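Local coordinates for protein beta-galactosidase (Geobacillus stearothermophilus, PDB 5DFA) that probably hydrolyses terminal non-reducing beta-D-galactose residues in beta-D-galactosides, as a zinc-binding member of glycoside hydrolase family 42, at residues Asp284-Trp289 with Leu320-Pro325; Leu327-Lys332 with Ser368-His373. The protein carries 1 engineered substitution. All coordinates share one frame; numbering follows the deposited sequence.

Contact 1 is a core contact between the sixth and seventh strands of the catalytic TIM barrel and the first loop residues beyond them, and it holds the predicted nucleophile position. Contact 2, partly buried, lies further out, between the loops that follow the seventh and eighth strands. The run from the seventh strand serves both: 320-325 takes part in contact 1, and 327-332 follows in contact 2. Contact 1 combines parallel-strand pairing and one bridging water with a carboxylate and a phenol meeting at one methyl group; contact 2 lacks strand pairing and uses an asparagine amide, a histidine ring and two waters. The contacts touch where Tyr286 packs against Val328, and contact 2 borders a second subunit.

Contact 1 (Asp284-Trp289 with Leu320-Pro325); sequences DAYPAW and LMACTP. Engineered in segment 320-325: Ala322 (natural residue Glu).
Asp284 and Tyr286 both carry CG beside their own backbone N, anti to the carbonyl carbon (chi1 -50° and -54°), and these torsions bring the carboxylate and the phenol to the same methyl group, that of Ala322. The setting is the (beta/alpha)8 barrel of family 42, where helix 296-311 joins two neighbouring parallel strands, 282-285 and 318-323, in a beta-alpha-beta crossover. Ala322 is an engineered replacement of the natural Glu, predicted to be the nucleophile; its place on the seventh strand is the one expected for the nucleophile in retaining glycosidases of clan GH-A. Asp284 OD2 lies 3.2 Å from Ala322 CB and also abuts the CB of Met321, while OD1 accepts a hydrogen bond from Asn255 and sits close to Glu158, the predicted proton donor. Tyr286 OH reaches Ala322 CB at 3.3 Å and is hydrogen-bonded to a bound glycerol, which probably came from the crystallisation liquor but may mark the substrate pocket. The Tyr286 ring also passes obliquely by the backbone of Cys323, its CE1 3.8 Å from Cys323 CA. Asp284 pairs with Ala322 in the sheet, and the backbone bond from Ala285 N to Ala322 O, 2.9 Å long, is fairly straight at 152°. On the opposite side of the sheet, Ala285 CB rests on Leu320 CD1 at 3.9 Å, and Met349 of helix 341-351 packs against both residues. Past the Asp284-Ala322 pair the strands draw apart. A CA-H...O contact persists from Cys323 CA to Ala285 O at 3.4 Å, and a water then takes over from direct pairing, donating to Ala285 O at 2.8 Å and accepting from Thr324 N at 3.0 Å.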
loop_
_atom_site.group_PDB
_atom_site.type_symbol
_atom_site.label_atom_id
_atom_site.label_comp_id
_atom_site.label_asym_id
_atom_site.label_seq_id
_atom_site.Cartn_x
_atom_site.Cartn_y
_atom_site.Cartn_z
ATOM N N ASP A 284 3.128 -26.460 -12.546
ATOM C CA ASP A 284 4.427 -25.943 -12.139
ATOM C C ASP A 284 4.451 -25.619 -10.650
ATOM O O ASP A 284 3.674 -24.792 -10.172
ATOM C CB ASP A 284 4.779 -24.697 -12.955
ATOM C CG ASP A 284 4.601 -24.911 -14.447
ATOM O OD1 ASP A 284 4.249 -23.941 -15.150
ATOM O OD2 ASP A 284 4.805 -26.050 -14.914
ATOM N N ALA A 285 5.352 -26.271 -9.922
ATOM C CA ALA A 285 5.423 -26.120 -8.474
ATOM C C ALA A 285 6.655 -25.340 -8.036
ATOM O O ALA A 285 7.781 -25.698 -8.378
ATOM C CB ALA A 285 5.411 -27.480 -7.810
ATOM N N TYR A 286 6.436 -24.279 -7.267
ATOM C CA TYR A 286 7.541 -23.511 -6.705
ATOM C C TYR A 286 7.306 -23.176 -5.235
ATOM O O TYR A 286 7.062 -22.020 -4.891
ATOM C CB TYR A 286 7.760 -22.227 -7.507
ATOM C CG TYR A 286 7.940 -22.464 -8.987
ATOM C CD1 TYR A 286 9.118 -23.006 -9.485
ATOM C CD2 TYR A 286 6.931 -22.149 -9.889
ATOM C CE1 TYR A 286 9.286 -23.228 -10.839
ATOM C CE2 TYR A 286 7.091 -22.366 -11.245
ATOM C CZ TYR A 286 8.271 -22.905 -11.714
ATOM O OH TYR A 286 8.435 -23.123 -13.062
ATOM N N PRO A 287 7.379 -24.193 -4.360
ATOM C CA PRO A 287 7.227 -23.948 -2.923
ATOM C C PRO A 287 8.430 -23.199 -2.367
ATOM O O PRO A 287 9.564 -23.502 -2.741
ATOM C CB PRO A 287 7.137 -25.361 -2.325
ATOM C CG PRO A 287 6.908 -26.280 -3.492
ATOM C CD PRO A 287 7.580 -25.621 -4.648
ATOM N N ALA A 288 8.187 -22.227 -1.494
ATOM C CA ALA A 288 9.272 -21.465 -0.891
ATOM C C ALA A 288 9.919 -22.257 0.238
ATOM O O ALA A 288 9.734 -21.937 1.413
ATOM C CB ALA A 288 8.763 -20.126 -0.381
ATOM N N TRP A 289 10.669 -23.296 -0.125
ATOM C CA TRP A 289 11.328 -24.151 0.858
ATOM C C TRP A 289 12.260 -23.343 1.754
ATOM O O TRP A 289 12.870 -22.369 1.309
ATOM C CB TRP A 289 12.114 -25.273 0.169
ATOM C CG TRP A 289 11.281 -26.189 -0.686
ATOM C CD1 TRP A 289 11.271 -26.252 -2.050
ATOM C CD2 TRP A 289 10.346 -27.179 -0.232
ATOM N NE1 TRP A 289 10.386 -27.215 -2.472
ATOM C CE2 TRP A 289 9.806 -27.797 -1.377
ATOM C CE3 TRP A 289 9.913 -27.598 1.030
ATOM C CZ2 TRP A 289 8.854 -28.813 -1.299
ATOM C CZ3 TRP A 289 8.967 -28.607 1.105
ATOM C CH2 TRP A 289 8.449 -29.202 -0.052
ATOM N N LEU A 320 4.568 -33.284 -13.439
ATOM C CA LEU A 320 5.230 -32.067 -12.994
ATOM C C LEU A 320 5.938 -31.453 -14.194
ATOM O O LEU A 320 6.958 -31.967 -14.647
ATOM C CB LEU A 320 6.222 -32.351 -11.867
ATOM C CG LEU A 320 6.860 -31.115 -11.229
ATOM C CD1 LEU A 320 5.816 -30.282 -10.500
ATOM C CD2 LEU A 320 7.991 -31.510 -10.291
ATOM N N MET A 321 5.381 -30.366 -14.718
ATOM C CA MET A 321 5.922 -29.746 -15.921
ATOM C C MET A 321 7.097 -28.833 -15.592
ATOM O O MET A 321 7.997 -28.647 -16.412
ATOM C CB MET A 321 4.832 -28.963 -16.658
ATOM C CG MET A 321 5.262 -28.423 -18.015
ATOM S SD MET A 321 5.920 -29.705 -19.102
ATOM C CE MET A 321 4.518 -30.815 -19.210
ATOM N N ALA A 322 7.090 -28.267 -14.390
ATOM C CA ALA A 322 8.176 -27.387 -13.979
ATOM C C ALA A 322 8.333 -27.296 -12.465
ATOM O O ALA A 322 7.355 -27.238 -11.719
ATOM C CB ALA A 322 7.975 -25.996 -14.564
ATOM N N CYS A 323 9.588 -27.299 -12.034
ATOM C CA CYS A 323 9.968 -26.981 -10.667
ATOM C C CYS A 323 11.407 -26.498 -10.737
ATOM O O CYS A 323 12.068 -26.686 -11.756
ATOM C CB CYS A 323 9.833 -28.191 -9.741
ATOM S SG CYS A 323 11.069 -29.484 -10.007
ATOM N N THR A 324 11.900 -25.871 -9.678
ATOM C CA THR A 324 13.289 -25.435 -9.685
ATOM C C THR A 324 14.169 -26.428 -8.930
ATOM O O THR A 324 13.799 -26.916 -7.860
ATOM C CB THR A 324 13.454 -24.016 -9.091
ATOM O OG1 THR A 324 14.832 -23.626 -9.160
ATOM C CG2 THR A 324 12.977 -23.958 -7.646
ATOM N N PRO A 325 15.334 -26.754 -9.507
ATOM C CA PRO A 325 16.297 -27.650 -8.862
ATOM C C PRO A 325 17.078 -26.943 -7.760
ATOM O O PRO A 325 17.901 -27.566 -7.089
ATOM C CB PRO A 325 17.217 -28.059 -10.014
ATOM C CG PRO A 325 17.167 -26.902 -10.948
ATOM C CD PRO A 325 15.767 -26.358 -10.860
HETATM O O HOH W 1 10.316 -26.064 -7.187
#

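Contact 2 (Leu327-Lys332 with Ser368-His373); sequences LVNWHK and SFEKFH
This is a loop-to-loop contact, with Asn329 and Val328 set against Phe369, Glu370 and His373 at the end of the barrel where the seventh and eighth strands give way to loops. Asn329 carries much of it. With its CG between the backbone N and the carbonyl carbon (chi1 62°), the amide reaches into the other loop, where ND2 makes a weak, bent hydrogen bond (122°) to Phe369 O at 2.9 Å. The Glu370 side chain passes across the amide, its CG 3.3 Å from Asn329 ND2. The other end of the amide meets the imidazole at its edge, Asn329 OD1 standing 3.1 Å from His373 CD2, with the two planes 66° apart. Two overlapping type I beta turns, Ser368-Lys371 and Glu370-His373, fold the second loop so that Phe369 O and the His373 ring both meet this one side chain. Val328 covers a face of that ring in a CH-pi contact, its CA 4.0 Å from the ring centroid, and Phe360 meets the ring edge-to-face. Two waters complete the join: one donates to both Val328 O and Phe372 O, and the other lies 2.7 Å from NE1 of Trp330, a predicted substrate-binding residue, and 2.9 Å from His373 NE2. Glu370 OE2 is hydrogen-bonded to a glycerol, probably from the crystallisation liquor, while Lys371 forms a salt bridge with Asp510 of a second subunit.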
loop_
_atom_site.group_PDB
_atom_site.type_symbol
_atom_site.label_atom_id
_atom_site.label_comp_id
_atom_site.label_asym_id
_atom_site.label_seq_id
_atom_site.Cartn_x
_atom_site.Cartn_y
_atom_site.Cartn_z
ATOM N N LEU A 327 16.439 -22.699 -6.868
ATOM C CA LEU A 327 15.711 -21.508 -6.438
ATOM C C LEU A 327 15.029 -20.796 -7.604
ATOM O O LEU A 327 15.273 -21.109 -8.767
ATOM C CB LEU A 327 16.654 -20.536 -5.717
ATOM C CG LEU A 327 17.585 -19.610 -6.514
ATOM C CD1 LEU A 327 18.443 -18.789 -5.559
ATOM C CD2 LEU A 327 18.471 -20.358 -7.503
ATOM N N VAL A 328 14.166 -19.836 -7.282
ATOM C CA VAL A 328 13.526 -19.012 -8.299
ATOM C C VAL A 328 14.067 -17.588 -8.234
ATOM O O VAL A 328 14.975 -17.297 -7.456
ATOM C CB VAL A 328 11.994 -18.990 -8.144
ATOM C CG1 VAL A 328 11.419 -20.383 -8.360
ATOM C CG2 VAL A 328 11.604 -18.446 -6.778
ATOM N N ASN A 329 13.502 -16.702 -9.047
ATOM C CA ASN A 329 13.993 -15.334 -9.142
ATOM C C ASN A 329 12.992 -14.295 -8.650
ATOM O O ASN A 329 13.361 -13.160 -8.349
ATOM C CB ASN A 329 14.373 -15.013 -10.588
ATOM C CG ASN A 329 13.186 -15.097 -11.530
ATOM O OD1 ASN A 329 12.473 -16.102 -11.561
ATOM N ND2 ASN A 329 12.959 -14.035 -12.293
ATOM N N TRP A 330 11.725 -14.690 -8.565
ATOM C CA TRP A 330 10.641 -13.729 -8.394
ATOM C C TRP A 330 10.022 -13.696 -6.997
ATOM O O TRP A 330 9.038 -12.990 -6.773
ATOM C CB TRP A 330 9.547 -14.011 -9.426
ATOM C CG TRP A 330 9.051 -15.424 -9.398
ATOM C CD1 TRP A 330 9.591 -16.497 -10.048
ATOM C CD2 TRP A 330 7.914 -15.919 -8.683
ATOM N NE1 TRP A 330 8.859 -17.629 -9.781
ATOM C CE2 TRP A 330 7.824 -17.301 -8.946
ATOM C CE3 TRP A 330 6.963 -15.328 -7.846
ATOM C CZ2 TRP A 330 6.821 -18.100 -8.401
ATOM C CZ3 TRP A 330 5.968 -16.124 -7.307
ATOM C CH2 TRP A 330 5.904 -17.494 -7.587
ATOM N N HIS A 331 10.586 -14.450 -6.060
ATOM C CA HIS A 331 10.105 -14.413 -4.681
ATOM C C HIS A 331 10.704 -13.228 -3.931
ATOM O O HIS A 331 11.727 -12.682 -4.343
ATOM C CB HIS A 331 10.434 -15.717 -3.952
ATOM C CG HIS A 331 9.504 -16.844 -4.278
ATOM N ND1 HIS A 331 9.711 -18.133 -3.833
ATOM C CD2 HIS A 331 8.360 -16.875 -5.001
ATOM C CE1 HIS A 331 8.736 -18.909 -4.271
ATOM N NE2 HIS A 331 7.902 -18.171 -4.981
ATOM N N LYS A 332 10.059 -12.833 -2.838
ATOM C CA LYS A 332 10.567 -11.758 -1.991
ATOM C C LYS A 332 11.951 -12.120 -1.468
ATOM O O LYS A 332 12.830 -11.267 -1.352
ATOM C CB LYS A 332 9.618 -11.485 -0.822
ATOM C CG LYS A 332 8.205 -11.098 -1.230
ATOM C CD LYS A 332 7.333 -10.866 -0.004
ATOM C CE LYS A 332 5.880 -10.641 -0.387
ATOM N NZ LYS A 332 5.712 -9.450 -1.265
ATOM N N SER A 368 18.239 -10.757 -18.943
ATOM C CA SER A 368 16.807 -10.501 -18.797
ATOM C C SER A 368 16.218 -11.090 -17.511
ATOM O O SER A 368 16.945 -11.593 -16.651
ATOM C CB SER A 368 16.040 -11.025 -20.016
ATOM O OG SER A 368 14.786 -10.375 -20.143
ATOM N N PHE A 369 14.892 -11.034 -17.414
ATOM C CA PHE A 369 14.156 -11.171 -16.154
ATOM C C PHE A 369 14.494 -12.390 -15.289
ATOM O O PHE A 369 14.509 -12.290 -14.061
ATOM C CB PHE A 369 12.654 -11.180 -16.451
ATOM C CG PHE A 369 11.808 -10.640 -15.333
ATOM C CD1 PHE A 369 11.805 -9.284 -15.044
ATOM C CD2 PHE A 369 11.006 -11.481 -14.579
ATOM C CE1 PHE A 369 11.022 -8.778 -14.024
ATOM C CE2 PHE A 369 10.223 -10.982 -13.554
ATOM C CZ PHE A 369 10.230 -9.628 -13.277
ATOM N N GLU A 370 14.756 -13.532 -15.914
ATOM C CA GLU A 370 14.959 -14.767 -15.158
ATOM C C GLU A 370 16.375 -15.320 -15.279
ATOM O O GLU A 370 16.569 -16.535 -15.328
ATOM C CB GLU A 370 13.950 -15.828 -15.606
ATOM C CG GLU A 370 12.510 -15.505 -15.237
ATOM C CD GLU A 370 11.522 -16.512 -15.794
ATOM O OE1 GLU A 370 11.919 -17.315 -16.664
ATOM O OE2 GLU A 370 10.351 -16.502 -15.361
ATOM N N LYS A 371 17.363 -14.433 -15.313
ATOM C CA LYS A 371 18.752 -14.859 -15.456
ATOM C C LYS A 371 19.300 -15.436 -14.153
ATOM O O LYS A 371 20.314 -16.132 -14.154
ATOM C CB LYS A 371 19.628 -13.695 -15.930
ATOM C CG LYS A 371 19.806 -12.573 -14.919
ATOM C CD LYS A 371 20.611 -11.431 -15.524
ATOM C CE LYS A 371 21.046 -10.425 -14.471
ATOM N NZ LYS A 371 19.896 -9.670 -13.900
ATOM N N PHE A 372 18.626 -15.150 -13.044
ATOM C CA PHE A 372 19.041 -15.676 -11.748
ATOM C C PHE A 372 18.083 -16.753 -11.255
ATOM O O PHE A 372 18.130 -17.158 -10.093
ATOM C CB PHE A 372 19.152 -14.548 -10.721
ATOM C CG PHE A 372 20.313 -13.627 -10.963
ATOM C CD1 PHE A 372 21.515 -14.122 -11.440
ATOM C CD2 PHE A 372 20.202 -12.268 -10.719
ATOM C CE1 PHE A 372 22.587 -13.281 -11.669
ATOM C CE2 PHE A 372 21.271 -11.421 -10.945
ATOM C CZ PHE A 372 22.465 -11.928 -11.421
ATOM N N HIS A 373 17.212 -17.214 -12.147
ATOM C CA HIS A 373 16.339 -18.339 -11.843
ATOM C C HIS A 373 17.169 -19.617 -11.822
ATOM O O HIS A 373 18.167 -19.727 -12.534
ATOM C CB HIS A 373 15.205 -18.446 -12.864
ATOM C CG HIS A 373 14.109 -19.382 -12.456
ATOM N ND1 HIS A 373 14.212 -20.751 -12.579
ATOM C CD2 HIS A 373 12.884 -19.143 -11.930
ATOM C CE1 HIS A 373 13.100 -21.315 -12.143
ATOM N NE2 HIS A 373 12.277 -20.362 -11.745
HETATM O O HOH W 2 17.720 -16.147 -7.447
HETATM O O HOH W 3 9.454 -19.980 -11.013
#